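Local coordinates for protein 47 KDA membrane antigen (Treponema pallidum, PDB 1O75) that shows zinc-stimulated carboxypeptidase activity, binds penicillin, and is a possible D,D-carboxypeptidase acting on peptidoglycan as a membrane lipoprotein, at residues Tyr10-Leu15 / Phe157-Val162. The protein carries 2 engineered substitutions. Numbering follows the deposited sequence.
Sequences YGYATL and FVPVAV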
loop_
_atom_site.group_PDB
_atom_site.type_symbol
_atom_site.label_atom_id
_atom_site.label_comp_id
_atom_site.label_asym_id
_atom_site.label_seq_id
_atom_site.Cartn_x
_atom_site.Cartn_y
_atom_site.Cartn_z
ATOM N N TYR B 10 2.957 -22.868 -34.674
ATOM C CA TYR B 10 2.973 -21.783 -33.709
ATOM C C TYR B 10 2.274 -22.123 -32.398
ATOM O O TYR B 10 1.229 -22.766 -32.396
ATOM C CB TYR B 10 2.327 -20.544 -34.326
ATOM C CG TYR B 10 3.033 -20.055 -35.575
ATOM C CD1 TYR B 10 2.718 -20.573 -36.836
ATOM C CD2 TYR B 10 4.019 -19.074 -35.497
ATOM C CE1 TYR B 10 3.366 -20.117 -37.984
ATOM C CE2 TYR B 10 4.673 -18.612 -36.631
ATOM C CZ TYR B 10 4.343 -19.134 -37.868
ATOM O OH TYR B 10 4.993 -18.667 -38.980
ATOM N N GLY B 11 2.862 -21.684 -31.287
ATOM C CA GLY B 11 2.283 -21.947 -29.987
ATOM C C GLY B 11 3.157 -21.431 -28.853
ATOM O O GLY B 11 3.954 -20.496 -29.031
ATOM N N TYR B 12 3.000 -22.042 -27.683
ATOM C CA TYR B 12 3.763 -21.666 -26.504
ATOM C C TYR B 12 4.705 -22.772 -26.099
ATOM O O TYR B 12 4.405 -23.958 -26.262
ATOM C CB TYR B 12 2.822 -21.347 -25.336
ATOM C CG TYR B 12 2.088 -20.035 -25.493
ATOM C CD1 TYR B 12 2.776 -18.825 -25.451
ATOM C CD2 TYR B 12 0.704 -20.002 -25.697
ATOM C CE1 TYR B 12 2.109 -17.611 -25.609
ATOM C CE2 TYR B 12 0.027 -18.792 -25.860
ATOM C CZ TYR B 12 0.736 -17.599 -25.814
ATOM O OH TYR B 12 0.088 -16.396 -25.991
ATOM N N ALA B 13 5.847 -22.374 -25.555
ATOM C CA ALA B 13 6.851 -23.319 -25.102
ATOM C C ALA B 13 7.429 -22.824 -23.783
ATOM O O ALA B 13 7.406 -21.629 -23.491
ATOM C CB ALA B 13 7.961 -23.461 -26.145
ATOM N N THR B 14 7.954 -23.747 -22.999
ATOM C CA THR B 14 8.521 -23.428 -21.706
ATOM C C THR B 14 10.026 -23.288 -21.848
ATOM O O THR B 14 10.696 -24.247 -22.225
ATOM C CB THR B 14 8.181 -24.534 -20.687
ATOM O OG1 THR B 14 6.766 -24.539 -20.476
ATOM C CG2 THR B 14 8.882 -24.303 -19.358
ATOM N N LEU B 15 10.543 -22.084 -21.574
ATOM C CA LEU B 15 11.985 -21.833 -21.671
ATOM C C LEU B 15 12.583 -21.376 -20.347
ATOM O O LEU B 15 11.986 -20.574 -19.612
ATOM C CB LEU B 15 12.276 -20.739 -22.733
ATOM C CG LEU B 15 12.233 -21.045 -24.237
ATOM C CD1 LEU B 15 10.843 -21.517 -24.639
ATOM C CD2 LEU B 15 12.613 -19.764 -25.017
ATOM N N PHE B 157 5.063 -19.976 -20.629
ATOM C CA PHE B 157 4.467 -19.585 -21.901
ATOM C C PHE B 157 5.212 -18.528 -22.744
ATOM O O PHE B 157 4.956 -17.327 -22.653
ATOM C CB PHE B 157 3.018 -19.114 -21.665
ATOM C CG PHE B 157 2.212 -20.046 -20.798
ATOM C CD1 PHE B 157 1.864 -21.316 -21.252
ATOM C CD2 PHE B 157 1.847 -19.673 -19.505
ATOM C CE1 PHE B 157 1.157 -22.217 -20.419
ATOM C CE2 PHE B 157 1.141 -20.560 -18.663
ATOM C CZ PHE B 157 0.797 -21.830 -19.123
ATOM N N VAL B 158 6.120 -19.002 -23.583
ATOM C CA VAL B 158 6.866 -18.137 -24.482
ATOM C C VAL B 158 6.316 -18.387 -25.893
ATOM O O VAL B 158 6.321 -19.524 -26.358
ATOM C CB VAL B 158 8.374 -18.495 -24.475
ATOM C CG1 VAL B 158 9.114 -17.628 -25.505
ATOM C CG2 VAL B 158 8.961 -18.304 -23.066
ATOM N N PRO B 159 5.839 -17.340 -26.592
ATOM C CA PRO B 159 5.315 -17.574 -27.941
ATOM C C PRO B 159 6.447 -17.945 -28.900
ATOM O O PRO B 159 7.439 -17.210 -29.043
ATOM C CB PRO B 159 4.644 -16.251 -28.292
ATOM C CG PRO B 159 5.476 -15.242 -27.546
ATOM C CD PRO B 159 5.729 -15.920 -26.217
ATOM N N VAL B 160 6.313 -19.102 -29.546
ATOM C CA VAL B 160 7.348 -19.551 -30.468
ATOM C C VAL B 160 6.857 -20.021 -31.837
ATOM O O VAL B 160 5.667 -20.319 -32.032
ATOM C CB VAL B 160 8.196 -20.700 -29.855
ATOM C CG1 VAL B 160 9.006 -20.186 -28.666
ATOM C CG2 VAL B 160 7.289 -21.866 -29.425
ATOM N N ALA B 161 7.798 -20.044 -32.781
ATOM C CA ALA B 161 7.570 -20.526 -34.149
ATOM C C ALA B 161 8.524 -21.705 -34.207
ATOM O O ALA B 161 9.724 -21.543 -33.968
ATOM C CB ALA B 161 7.966 -19.476 -35.177
ATOM N N VAL B 162 7.992 -22.890 -34.495
ATOM C CA VAL B 162 8.792 -24.107 -34.527
ATOM C C VAL B 162 8.802 -24.739 -35.918
ATOM O O VAL B 162 7.750 -25.078 -36.460
ATOM C CB VAL B 162 8.241 -25.159 -33.517
ATOM C CG1 VAL B 162 9.066 -26.441 -33.570
ATOM C CG2 VAL B 162 8.251 -24.581 -32.109
#
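Gly11 and Val160 face each other as a hydrogen-bonded pair of an antiparallel ladder, Gly11 N reaching Val160 O at 3.2 Å and Val160 N meeting Gly11 O at 2.8 Å, the latter almost straight. Ala13 and Val158 repeat the pattern with a more bent pair of bonds. Pro159 suits its non-hydrogen-bonded position opposite Tyr12, where no amide hydrogen is needed; lacking an N-H, it can bond Lys190 of strand 190-194 only through its carbonyl O. Its CA lies 3.4 Å from Gly11 O as a CA-H...O contact.

One face is aliphatic and buried. In Val160 a chi1 of -67° sets CG1 beside the backbone N and turns CG2 between N and carbonyl carbon, where it meets Ala13 CB at 3.7 Å. Gly11, bare on this face, is stretched beyond the usual beta range (phi 177°, psi -155°), easily reached without a CB. Farther along, Leu15 CD1 lies 3.9 Å from Val158 CB, the side chains crossing at about a right angle. Phe198 touches both Leu15 and Val160.

The opposite face, with Pro159 and Ala161 buried, is partly open to solvent at Tyr10 and Tyr12. Tyr12 is still closely packed: its CD1/CE1 edge stands against the backbone from Phe157 to Pro159, CD1 3.8 Å from Phe157 CB and CE1 3.9 Å from Pro159 CB. Flanking Phe157 turns its ring edge toward Tyr12 CB. Small Ala161 lets the Tyr10 ring come alongside, CE2 to CB 3.7 Å.

Strand 8-16 thus joins strand 143-163 in the N-terminal domain's mixed sheet, which Tyr10-Asp179 and Tyr12-Val177 backbone bonds continue beyond strand 8-16. The chemistry implies a pairing held by main-chain bonds and apolar burial, without any side-chain charge.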